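Local coordinates for malonyl CoA-acyl carrier protein transacylase (Clostridium perfringens, PDB 3PTW) that probably transfers the malonyl group from malonyl-CoA to acyl carrier protein, the step that supplies extender units for fatty acid synthesis, at residues Thr59-Thr68 with Val110-Gln121. Residues are numbered along the deposited sequence; the frame is centred on the assembly and turned at random.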
loop_
_atom_site.group_PDB
_atom_site.type_symbol
_atom_site.label_atom_id
_atom_site.label_comp_id
_atom_site.label_asym_id
_atom_site.label_seq_id
_atom_site.Cartn_x
_atom_site.Cartn_y
_atom_site.Cartn_z
ATOM N N THR A 59 -9.796 -7.872 -6.383
ATOM C CA THR A 59 -8.475 -7.776 -5.740
ATOM C C THR A 59 -7.353 -8.582 -6.432
ATOM O O THR A 59 -6.238 -8.071 -6.623
ATOM C CB THR A 59 -8.543 -8.077 -4.215
ATOM O OG1 THR A 59 -8.439 -9.488 -3.978
ATOM C CG2 THR A 59 -9.845 -7.569 -3.624
ATOM N N GLU A 60 -7.644 -9.826 -6.819
ATOM C CA GLU A 60 -6.715 -10.589 -7.663
ATOM C C GLU A 60 -6.145 -9.772 -8.840
ATOM O O GLU A 60 -4.955 -9.866 -9.166
ATOM C CB GLU A 60 -7.367 -11.854 -8.195
ATOM C CG GLU A 60 -6.382 -12.704 -8.981
ATOM C CD GLU A 60 -7.005 -13.914 -9.618
ATOM O OE1 GLU A 60 -8.142 -14.262 -9.256
ATOM O OE2 GLU A 60 -6.341 -14.527 -10.480
ATOM N N PHE A 61 -6.992 -8.958 -9.461
ATOM C CA PHE A 61 -6.584 -8.150 -10.600
ATOM C C PHE A 61 -6.136 -6.728 -10.243
ATOM O O PHE A 61 -5.233 -6.196 -10.883
ATOM C CB PHE A 61 -7.681 -8.153 -11.664
ATOM C CG PHE A 61 -7.809 -9.466 -12.370
ATOM C CD1 PHE A 61 -7.095 -9.705 -13.542
ATOM C CD2 PHE A 61 -8.608 -10.487 -11.846
ATOM C CE1 PHE A 61 -7.185 -10.929 -14.193
ATOM C CE2 PHE A 61 -8.708 -11.732 -12.501
ATOM C CZ PHE A 61 -8.003 -11.947 -13.666
ATOM N N THR A 62 -6.764 -6.133 -9.230
ATOM C CA THR A 62 -6.371 -4.831 -8.696
ATOM C C THR A 62 -4.885 -4.763 -8.352
ATOM O O THR A 62 -4.212 -3.762 -8.654
ATOM C CB THR A 62 -7.170 -4.488 -7.400
ATOM O OG1 THR A 62 -8.560 -4.741 -7.601
ATOM C CG2 THR A 62 -6.979 -3.028 -7.003
ATOM N N GLN A 63 -4.379 -5.827 -7.719
ATOM C CA GLN A 63 -3.030 -5.806 -7.169
ATOM C C GLN A 63 -1.943 -5.717 -8.274
ATOM O O GLN A 63 -1.140 -4.784 -8.244
ATOM C CB GLN A 63 -2.809 -6.933 -6.130
ATOM C CG GLN A 63 -3.746 -6.835 -4.893
ATOM C CD GLN A 63 -3.299 -7.652 -3.662
ATOM O OE1 GLN A 63 -2.223 -8.250 -3.627
ATOM N NE2 GLN A 63 -4.147 -7.680 -2.655
ATOM N N PRO A 64 -1.946 -6.630 -9.274
ATOM C CA PRO A 64 -0.957 -6.460 -10.354
ATOM C C PRO A 64 -1.236 -5.262 -11.250
ATOM O O PRO A 64 -0.332 -4.791 -11.952
ATOM C CB PRO A 64 -1.086 -7.746 -11.166
ATOM C CG PRO A 64 -2.502 -8.242 -10.882
ATOM C CD PRO A 64 -2.711 -7.883 -9.428
ATOM N N ALA A 65 -2.476 -4.789 -11.262
ATOM C CA ALA A 65 -2.795 -3.572 -12.001
ATOM C C ALA A 65 -2.081 -2.366 -11.385
ATOM O O ALA A 65 -1.388 -1.635 -12.084
ATOM C CB ALA A 65 -4.288 -3.358 -12.062
ATOM N N ILE A 66 -2.228 -2.186 -10.080
ATOM C CA ILE A 66 -1.575 -1.082 -9.354
ATOM C C ILE A 66 -0.049 -1.193 -9.365
ATOM O O ILE A 66 0.655 -0.208 -9.613
ATOM C CB ILE A 66 -2.125 -0.965 -7.910
ATOM C CG1 ILE A 66 -3.575 -0.482 -7.967
ATOM C CG2 ILE A 66 -1.245 -0.048 -7.033
ATOM C CD1 ILE A 66 -4.256 -0.401 -6.647
ATOM N N ILE A 67 0.454 -2.403 -9.137
ATOM C CA ILE A 67 1.889 -2.650 -9.106
ATOM C C ILE A 67 2.566 -2.230 -10.417
ATOM O O ILE A 67 3.641 -1.621 -10.389
ATOM C CB ILE A 67 2.196 -4.129 -8.757
ATOM C CG1 ILE A 67 1.837 -4.417 -7.289
ATOM C CG2 ILE A 67 3.658 -4.478 -9.058
ATOM C CD1 ILE A 67 2.547 -3.546 -6.259
ATOM N N THR A 68 1.916 -2.554 -11.538
ATOM C CA THR A 68 2.379 -2.181 -12.875
ATOM C C THR A 68 2.353 -0.675 -13.068
ATOM O O THR A 68 3.286 -0.096 -13.617
ATOM C CB THR A 68 1.485 -2.817 -14.002
ATOM O OG1 THR A 68 1.462 -4.244 -13.861
ATOM C CG2 THR A 68 2.019 -2.452 -15.387
ATOM N N VAL A 110 4.871 -8.636 -10.129
ATOM C CA VAL A 110 3.504 -8.634 -10.649
ATOM C C VAL A 110 2.823 -9.986 -10.544
ATOM O O VAL A 110 1.694 -10.046 -10.075
ATOM C CB VAL A 110 3.355 -8.036 -12.067
ATOM C CG1 VAL A 110 3.330 -6.534 -11.991
ATOM C CG2 VAL A 110 4.435 -8.538 -13.028
ATOM N N LYS A 111 3.520 -11.060 -10.935
ATOM C CA LYS A 111 2.979 -12.413 -10.816
ATOM C C LYS A 111 2.598 -12.748 -9.375
ATOM O O LYS A 111 1.540 -13.322 -9.133
ATOM C CB LYS A 111 3.924 -13.491 -11.397
ATOM C CG LYS A 111 4.084 -13.455 -12.924
ATOM C CD LYS A 111 4.331 -14.839 -13.572
ATOM C CE LYS A 111 5.765 -15.333 -13.430
ATOM N NZ LYS A 111 6.726 -14.198 -13.261
ATOM N N LEU A 112 3.456 -12.378 -8.428
ATOM C CA LEU A 112 3.234 -12.696 -7.020
ATOM C C LEU A 112 1.990 -12.018 -6.428
ATOM O O LEU A 112 1.190 -12.665 -5.735
ATOM C CB LEU A 112 4.472 -12.333 -6.190
ATOM C CG LEU A 112 4.464 -12.737 -4.718
ATOM C CD1 LEU A 112 4.376 -14.253 -4.568
ATOM C CD2 LEU A 112 5.707 -12.198 -4.022
ATOM N N VAL A 113 1.818 -10.726 -6.702
ATOM C CA VAL A 113 0.709 -9.990 -6.088
ATOM C C VAL A 113 -0.664 -10.376 -6.652
ATOM O O VAL A 113 -1.684 -10.218 -5.974
ATOM C CB VAL A 113 0.901 -8.456 -6.097
ATOM C CG1 VAL A 113 2.139 -8.053 -5.249
ATOM C CG2 VAL A 113 0.954 -7.911 -7.530
ATOM N N LYS A 114 -0.681 -10.896 -7.872
ATOM C CA LYS A 114 -1.908 -11.434 -8.443
ATOM C C LYS A 114 -2.341 -12.635 -7.597
ATOM O O LYS A 114 -3.507 -12.743 -7.220
ATOM C CB LYS A 114 -1.701 -11.817 -9.913
ATOM C CG LYS A 114 -2.903 -12.457 -10.586
ATOM C CD LYS A 114 -2.607 -12.702 -12.075
ATOM C CE LYS A 114 -3.581 -13.710 -12.681
ATOM N NZ LYS A 114 -4.886 -13.062 -12.962
ATOM N N LYS A 115 -1.385 -13.509 -7.280
ATOM C CA LYS A 115 -1.656 -14.674 -6.447
ATOM C C LYS A 115 -2.096 -14.267 -5.047
ATOM O O LYS A 115 -3.062 -14.805 -4.523
ATOM C CB LYS A 115 -0.446 -15.627 -6.415
ATOM C CG LYS A 115 -0.245 -16.375 -7.743
ATOM C CD LYS A 115 0.719 -17.547 -7.607
ATOM C CE LYS A 115 1.178 -18.105 -8.968
ATOM N NZ LYS A 115 2.062 -17.141 -9.750
ATOM N N ARG A 116 -1.388 -13.297 -4.469
ATOM C CA ARG A 116 -1.676 -12.744 -3.152
ATOM C C ARG A 116 -3.097 -12.192 -3.085
ATOM O O ARG A 116 -3.838 -12.466 -2.143
ATOM C CB ARG A 116 -0.668 -11.634 -2.838
ATOM C CG ARG A 116 -0.946 -10.803 -1.572
ATOM C CD ARG A 116 0.094 -9.667 -1.488
ATOM N NE ARG A 116 0.072 -8.922 -0.231
ATOM C CZ ARG A 116 -0.697 -7.858 0.006
ATOM N NH1 ARG A 116 -1.548 -7.423 -0.914
ATOM N NH2 ARG A 116 -0.639 -7.250 1.189
ATOM N N GLY A 117 -3.463 -11.413 -4.096
ATOM C CA GLY A 117 -4.772 -10.775 -4.149
ATOM C C GLY A 117 -5.862 -11.808 -4.188
ATOM O O GLY A 117 -6.895 -11.655 -3.525
ATOM N N LYS A 118 -5.622 -12.865 -4.967
ATOM C CA LYS A 118 -6.497 -14.033 -5.035
ATOM C C LYS A 118 -6.651 -14.660 -3.649
ATOM O O LYS A 118 -7.782 -14.917 -3.189
ATOM C CB LYS A 118 -5.893 -15.054 -6.002
ATOM C CG LYS A 118 -6.795 -16.204 -6.444
ATOM C CD LYS A 118 -5.969 -17.309 -7.148
ATOM C CE LYS A 118 -5.490 -16.944 -8.581
ATOM N NZ LYS A 118 -4.223 -16.120 -8.749
ATOM N N PHE A 119 -5.519 -14.891 -2.977
ATOM C CA PHE A 119 -5.539 -15.572 -1.681
ATOM C C PHE A 119 -6.255 -14.734 -0.613
ATOM O O PHE A 119 -7.057 -15.265 0.178
ATOM C CB PHE A 119 -4.123 -15.948 -1.201
ATOM C CG PHE A 119 -3.323 -16.769 -2.185
ATOM C CD1 PHE A 119 -3.938 -17.688 -3.038
ATOM C CD2 PHE A 119 -1.932 -16.638 -2.234
ATOM C CE1 PHE A 119 -3.189 -18.450 -3.945
ATOM C CE2 PHE A 119 -1.171 -17.390 -3.133
ATOM C CZ PHE A 119 -1.802 -18.302 -3.991
ATOM N N MET A 120 -5.973 -13.430 -0.594
ATOM C CA MET A 120 -6.604 -12.542 0.380
ATOM C C MET A 120 -8.126 -12.485 0.207
ATOM O O MET A 120 -8.867 -12.475 1.199
ATOM C CB MET A 120 -6.008 -11.140 0.318
ATOM C CG MET A 120 -4.576 -11.058 0.844
ATOM S SD MET A 120 -3.815 -9.452 0.555
ATOM C CE MET A 120 -4.519 -8.505 1.900
ATOM N N GLN A 121 -8.582 -12.459 -1.049
ATOM C CA GLN A 121 -10.013 -12.367 -1.336
ATOM C C GLN A 121 -10.750 -13.663 -0.996
ATOM O O GLN A 121 -11.877 -13.620 -0.492
ATOM C CB GLN A 121 -10.259 -11.979 -2.799
ATOM C CG GLN A 121 -11.651 -11.350 -3.099
ATOM C CD GLN A 121 -12.029 -10.194 -2.155
ATOM O OE1 GLN A 121 -13.147 -10.144 -1.634
ATOM N NE2 GLN A 121 -11.098 -9.280 -1.925
#
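Q63 enters helix 110-121 as a knob among V113, R116, G117 and M120. Its chain is extended beyond CG, and OE1 receives NH1 of R116 at 2.9 Å; the bond lies in the guanidinium plane but comes from above the amide's carbonyl plane, the two flat groups being turned 48° apart. NE2 of Q63 points at SD of M120, a weak bond, while that sulfur also lies above one face of the R116 guanidinium, offset toward its rim. T59 OG1, rotated between its own backbone N and carbonyl carbon (chi1 86°), donates to O of G117 at 2.7 Å. This carbonyl also keeps its helical bond from N of Q121, which arrives at the other face. With no side chain at G117, the backbones close to 4.0 Å between CA of E60 and CA of G117.

Charges line another flank. OE2 of E60 bridges NZ of K114 and, more weakly, NZ of K118, whose aliphatic chain runs alongside the glutamate. NZ of K114 also makes an off-centre cation-pi contact with F61, 3.8 Å from the ring centroid.

Toward V110 the packing turns apolar: CG1 and CG2 of I67 meet V113 CG2 and V110 CG1, respectively, and the P64 ring rests against K114.

The segments form a tight, nearly antiparallel helix pair, axes 7.0 Å apart at 151°, within the acyltransferase domain. R116 NH2 hydrogen-bonds S91 OG in a GxSxG sequence consistent with a nucleophile elbow, and Q63, bonded to NH1 of the same arginine, probably helps hold it beside this likely active site.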